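Local coordinates for putative hydrolase (Agrobacterium vitis, PDB 3LLC), which is a putative alpha/beta hydrolase that may cleave fatty acyl thioesters from proteins and hydrolyse an acyl-glucuronide drug metabolite, at residues L28-A33 against L61-G66; C40-G45 against G52-E57. All blocks are in the same frame, centred on the assembly; numbering follows the deposited sequence.

Interaction 1. Residues L28-A33 against L61-G66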
loop_
_atom_site.group_PDB
_atom_site.type_symbol
_atom_site.label_atom_id
_atom_site.label_comp_id
_atom_site.label_asym_id
_atom_site.label_seq_id
_atom_site.Cartn_x
_atom_site.Cartn_y
_atom_site.Cartn_z
ATOM N N LEU A 28 -7.808 0.822 13.161
ATOM C CA LEU A 28 -7.586 -0.081 14.290
ATOM C C LEU A 28 -6.100 0.061 14.678
ATOM O O LEU A 28 -5.219 -0.188 13.840
ATOM C CB LEU A 28 -7.886 -1.530 13.872
ATOM C CG LEU A 28 -9.362 -1.875 13.568
ATOM C CD1 LEU A 28 -9.480 -3.250 12.890
ATOM C CD2 LEU A 28 -10.248 -1.788 14.860
ATOM N N VAL A 29 -5.835 0.431 15.926
ATOM C CA VAL A 29 -4.481 0.789 16.379
ATOM C C VAL A 29 -4.092 0.102 17.688
ATOM O O VAL A 29 -4.904 -0.041 18.625
ATOM C CB VAL A 29 -4.332 2.315 16.586
ATOM C CG1 VAL A 29 -5.013 2.760 17.877
ATOM C CG2 VAL A 29 -2.869 2.701 16.625
ATOM N N ARG A 30 -2.844 -0.355 17.735
ATOM C CA ARG A 30 -2.250 -0.954 18.909
ATOM C C ARG A 30 -1.028 -0.097 19.263
ATOM O O ARG A 30 -0.131 0.061 18.440
ATOM C CB ARG A 30 -1.834 -2.385 18.555
ATOM C CG ARG A 30 -1.297 -3.206 19.666
ATOM C CD ARG A 30 -0.757 -4.531 19.145
ATOM N NE ARG A 30 -1.789 -5.391 18.569
ATOM C CZ ARG A 30 -2.527 -6.268 19.252
ATOM N NH1 ARG A 30 -2.428 -6.376 20.573
ATOM N NH2 ARG A 30 -3.415 -7.020 18.620
ATOM N N ALA A 31 -1.001 0.474 20.466
ATOM C CA ALA A 31 0.163 1.266 20.907
ATOM C C ALA A 31 1.402 0.375 21.116
ATOM O O ALA A 31 1.283 -0.770 21.550
ATOM C CB ALA A 31 -0.163 2.044 22.208
ATOM N N PRO A 32 2.605 0.908 20.829
ATOM C CA PRO A 32 3.819 0.197 21.246
ATOM C C PRO A 32 3.947 0.102 22.767
ATOM O O PRO A 32 3.407 0.948 23.485
ATOM C CB PRO A 32 4.947 1.041 20.639
ATOM C CG PRO A 32 4.382 2.403 20.528
ATOM C CD PRO A 32 2.908 2.229 20.248
ATOM N N ALA A 33 4.621 -0.939 23.263
ATOM C CA ALA A 33 4.777 -1.129 24.708
ATOM C C ALA A 33 5.615 0.003 25.318
ATOM O O ALA A 33 5.481 0.302 26.491
ATOM C CB ALA A 33 5.406 -2.477 25.018
ATOM N N LEU A 61 2.312 -10.125 14.691
ATOM C CA LEU A 61 3.771 -10.025 14.857
ATOM C C LEU A 61 4.138 -8.809 15.744
ATOM O O LEU A 61 4.890 -8.930 16.723
ATOM C CB LEU A 61 4.458 -9.901 13.524
ATOM C CG LEU A 61 5.986 -9.733 13.676
ATOM C CD1 LEU A 61 6.683 -11.041 14.203
ATOM C CD2 LEU A 61 6.556 -9.252 12.395
ATOM N N ALA A 62 3.574 -7.650 15.404
ATOM C CA ALA A 62 3.762 -6.434 16.205
ATOM C C ALA A 62 3.416 -6.630 17.679
ATOM O O ALA A 62 4.226 -6.294 18.565
ATOM C CB ALA A 62 2.977 -5.247 15.584
ATOM N N ALA A 63 2.235 -7.190 17.961
ATOM C CA ALA A 63 1.840 -7.532 19.319
ATOM C C ALA A 63 2.852 -8.403 20.054
ATOM O O ALA A 63 3.128 -8.176 21.239
ATOM C CB ALA A 63 0.476 -8.223 19.325
ATOM N N SER A 64 3.402 -9.401 19.370
ATOM C CA SER A 64 4.330 -10.338 20.002
ATOM C C SER A 64 5.674 -9.680 20.350
ATOM O O SER A 64 6.329 -10.116 21.270
ATOM C CB SER A 64 4.583 -11.559 19.110
ATOM O OG SER A 64 5.435 -11.228 18.024
ATOM N N LEU A 65 6.077 -8.649 19.606
ATOM C CA LEU A 65 7.353 -7.959 19.837
ATOM C C LEU A 65 7.198 -6.664 20.688
ATOM O O LEU A 65 8.190 -5.998 21.004
ATOM C CB LEU A 65 8.035 -7.661 18.491
ATOM C CG LEU A 65 8.432 -8.892 17.655
ATOM C CD1 LEU A 65 9.038 -8.459 16.325
ATOM C CD2 LEU A 65 9.386 -9.798 18.443
ATOM N N GLY A 66 5.964 -6.325 21.062
ATOM C CA GLY A 66 5.678 -5.120 21.855
ATOM C C GLY A 66 5.815 -3.827 21.050
ATOM O O GLY A 66 6.090 -2.769 21.600
#
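Arg30 lays one face of its guanidinium group over the methyl of Ala63, and this flat-on-round meeting is the main side-chain feature joining 28-33 to 61-66. Ala63 CB stands 3.5 Å above the guanidinium plane, displaced from its middle toward the rim; its nearest neighbour is Arg30 CZ at 3.6 Å. The arginine chain leaves the strand with CG anti to the backbone N (chi1 -175°), then bends at chi3, and the bend turns the planar end alongside the helix. Its NH2 forms a salt bridge with Asp59, one turn before Ala63 on helix 53-65, so the same helix supplies both a carboxylate and an apolar methyl to one arginine.

Within the alpha/beta hydrolase fold this is where strand 23-30 of the central sheet runs out, next to the C-terminal end of helix 53-65. Gly66 is the first residue to leave helical phi/psi, and its positive phi of 73° completes a Schellman motif. Its carbonyl accepts a hydrogen bond from Ala33 N, with Ala33 N to Gly66 O measuring 2.9 Å and the N-H pointing almost straight at the oxygen (170°). The donor nevertheless sits above the carbonyl plane, away from the lone-pair directions. Beside this bond Ala33 CB comes within 3.5 Å of Gly66 O, while Pro32 CB is a looser neighbour, 4.1 Å from Gly66 O. Arg37 NH1 also donates to Gly66 O, giving this carbonyl a second grip.

Interaction 2. Residues C40-G45 against G52-E57; sequences CIWLGG and GTKALE
Trp42 presents one face of its indole to the first turn of helix 53-65, where Ala55 and the backbone and side chain of Lys54 meet it. The clearest single interaction is a CH-pi contact: Ala55 CB lies 3.7 Å from the centroid of the Trp42 five-membered ring and only 7° off the ring normal, so the methyl sits squarely over the pyrrole part. The distances from Ala55 CB to the ring atoms below are correspondingly even, from 3.7 Å at Trp42 NE1 to 4.0 Å at Trp42 CG. On the strand side, the bond from CA to CB of Trp42 points toward the helix, and CG is anti to the backbone N (chi1 -178°), extending the indole so that its face meets Ala55.

Van der Waals contact with Lys54 extends the arrangement to the six-membered ring. Lys54 CB approaches Trp42 CH2 at 3.5 Å, and Lys54 CE returns to within 4.0 Å of Trp42 CH2 because the chain is bent at both chi3 and chi4. The lysine side chain thus passes the indole on a slant. Separately, the backbone carbonyl carbon of Lys54 lies over the rim of the indole face.

The pair of segments belongs to the beta-alpha-beta unit of strand 39-43, helix 53-65 and strand 68-72 in the alpha/beta hydrolase sheet. Trp42 also touches Val111 and Ser113 on strand 107-113, beside the probable nucleophile elbow.

The polar contact of Lys54 is made with another part of the chain: NZ donates a hydrogen bond to Arg248 O. With no hydrogen bond between the segments, strand and helix are joined here through dispersion and CH-pi attraction, while the ammonium end of Lys54 is anchored to a backbone carbonyl beyond this interface.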
loop_
_atom_site.group_PDB
_atom_site.type_symbol
_atom_site.label_atom_id
_atom_site.label_comp_id
_atom_site.label_asym_id
_atom_site.label_seq_id
_atom_site.Cartn_x
_atom_site.Cartn_y
_atom_site.Cartn_z
ATOM N N CYS A 40 4.427 -0.411 13.045
ATOM C CA CYS A 40 4.185 -0.967 11.718
ATOM C C CYS A 40 2.836 -0.482 11.161
ATOM O O CYS A 40 1.792 -0.631 11.827
ATOM C CB CYS A 40 4.199 -2.491 11.800
ATOM S SG CYS A 40 5.736 -3.270 12.387
ATOM N N ILE A 41 2.869 0.090 9.966
ATOM C CA ILE A 41 1.631 0.550 9.303
ATOM C C ILE A 41 1.371 -0.240 8.040
ATOM O O ILE A 41 2.199 -0.326 7.113
ATOM C CB ILE A 41 1.561 2.082 8.987
ATOM C CG1 ILE A 41 0.169 2.441 8.431
ATOM C CG2 ILE A 41 2.614 2.487 8.014
ATOM C CD1 ILE A 41 -0.176 3.925 8.507
ATOM N N TRP A 42 0.206 -0.864 8.045
ATOM C CA TRP A 42 -0.290 -1.624 6.900
ATOM C C TRP A 42 -0.852 -0.688 5.830
ATOM O O TRP A 42 -1.644 0.206 6.133
ATOM C CB TRP A 42 -1.394 -2.608 7.363
ATOM C CG TRP A 42 -1.926 -3.476 6.198
ATOM C CD1 TRP A 42 -3.168 -3.369 5.572
ATOM C CD2 TRP A 42 -1.235 -4.544 5.522
ATOM N NE1 TRP A 42 -3.257 -4.291 4.567
ATOM C CE2 TRP A 42 -2.095 -5.013 4.492
ATOM C CE3 TRP A 42 0.032 -5.145 5.671
ATOM C CZ2 TRP A 42 -1.741 -6.074 3.642
ATOM C CZ3 TRP A 42 0.395 -6.189 4.799
ATOM C CH2 TRP A 42 -0.508 -6.645 3.805
ATOM N N LEU A 43 -0.451 -0.896 4.572
ATOM C CA LEU A 43 -1.057 -0.223 3.427
ATOM C C LEU A 43 -1.513 -1.319 2.462
ATOM O O LEU A 43 -0.675 -1.972 1.834
ATOM C CB LEU A 43 -0.052 0.710 2.746
ATOM C CG LEU A 43 0.532 1.827 3.636
ATOM C CD1 LEU A 43 1.813 2.446 3.008
ATOM C CD2 LEU A 43 -0.533 2.911 3.936
ATOM N N GLY A 44 -2.821 -1.520 2.356
ATOM C CA GLY A 44 -3.353 -2.654 1.586
ATOM C C GLY A 44 -3.524 -2.472 0.080
ATOM O O GLY A 44 -3.273 -1.388 -0.480
ATOM N N GLY A 45 -3.928 -3.564 -0.579
ATOM C CA GLY A 45 -4.204 -3.555 -2.034
ATOM C C GLY A 45 -5.542 -2.926 -2.448
ATOM O O GLY A 45 -6.415 -2.633 -1.621
ATOM N N GLY A 52 -8.056 -8.561 6.370
ATOM C CA GLY A 52 -7.383 -9.584 5.561
ATOM C C GLY A 52 -6.248 -10.327 6.266
ATOM O O GLY A 52 -5.663 -9.832 7.248
ATOM N N THR A 53 -5.930 -11.522 5.768
ATOM C CA THR A 53 -4.921 -12.391 6.407
ATOM C C THR A 53 -3.577 -11.730 6.648
ATOM O O THR A 53 -3.048 -11.818 7.759
ATOM C CB THR A 53 -4.670 -13.653 5.552
ATOM O OG1 THR A 53 -5.907 -14.354 5.472
ATOM C CG2 THR A 53 -3.612 -14.564 6.185
ATOM N N LYS A 54 -3.023 -11.103 5.620
ATOM C CA LYS A 54 -1.667 -10.485 5.736
ATOM C C LYS A 54 -1.666 -9.334 6.768
ATOM O O LYS A 54 -0.729 -9.228 7.591
ATOM C CB LYS A 54 -1.132 -10.016 4.396
ATOM C CG LYS A 54 -0.690 -11.137 3.428
ATOM C CD LYS A 54 -0.025 -10.564 2.161
ATOM C CE LYS A 54 -0.906 -9.701 1.252
ATOM N NZ LYS A 54 -2.006 -10.540 0.574
ATOM N N ALA A 55 -2.715 -8.518 6.741
ATOM C CA ALA A 55 -2.885 -7.409 7.700
ATOM C C ALA A 55 -2.946 -7.907 9.133
ATOM O O ALA A 55 -2.264 -7.351 10.027
ATOM C CB ALA A 55 -4.126 -6.544 7.367
ATOM N N LEU A 56 -3.744 -8.968 9.371
ATOM C CA LEU A 56 -3.872 -9.539 10.705
ATOM C C LEU A 56 -2.547 -10.130 11.202
ATOM O O LEU A 56 -2.257 -10.070 12.419
ATOM C CB LEU A 56 -4.969 -10.632 10.763
ATOM C CG LEU A 56 -6.434 -10.181 10.664
ATOM C CD1 LEU A 56 -7.392 -11.435 10.627
ATOM C CD2 LEU A 56 -6.816 -9.245 11.819
ATOM N N GLU A 57 -1.778 -10.731 10.277
ATOM C CA GLU A 57 -0.472 -11.298 10.603
ATOM C C GLU A 57 0.538 -10.221 11.006
ATOM O O GLU A 57 1.317 -10.433 11.960
ATOM C CB GLU A 57 0.080 -12.167 9.462
ATOM C CG GLU A 57 -0.684 -13.515 9.335
ATOM C CD GLU A 57 -0.391 -14.538 10.414
ATOM O OE1 GLU A 57 0.605 -14.433 11.176
ATOM O OE2 GLU A 57 -1.152 -15.522 10.487
#

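From the N terminus, the chain runs along strand 23-30 and leaves the sheet through 28-33, whose partner, 61-66, comes only after strand 39-43 and most of helix 53-65. Interaction 1 therefore closes a long loop, and interaction 2, joining 40-45 to 52-57 across a six-residue connection, is nested inside it. The nested contact places the start of the helix against strand 39-43; the enclosing one fixes its far end beside the exit of strand 23-30. One helix is thus held at two points against two strands of the same sheet; the centres of the two contacts lie about 13 Å apart. Strand 68-72, which follows the helix, lies between those two strands.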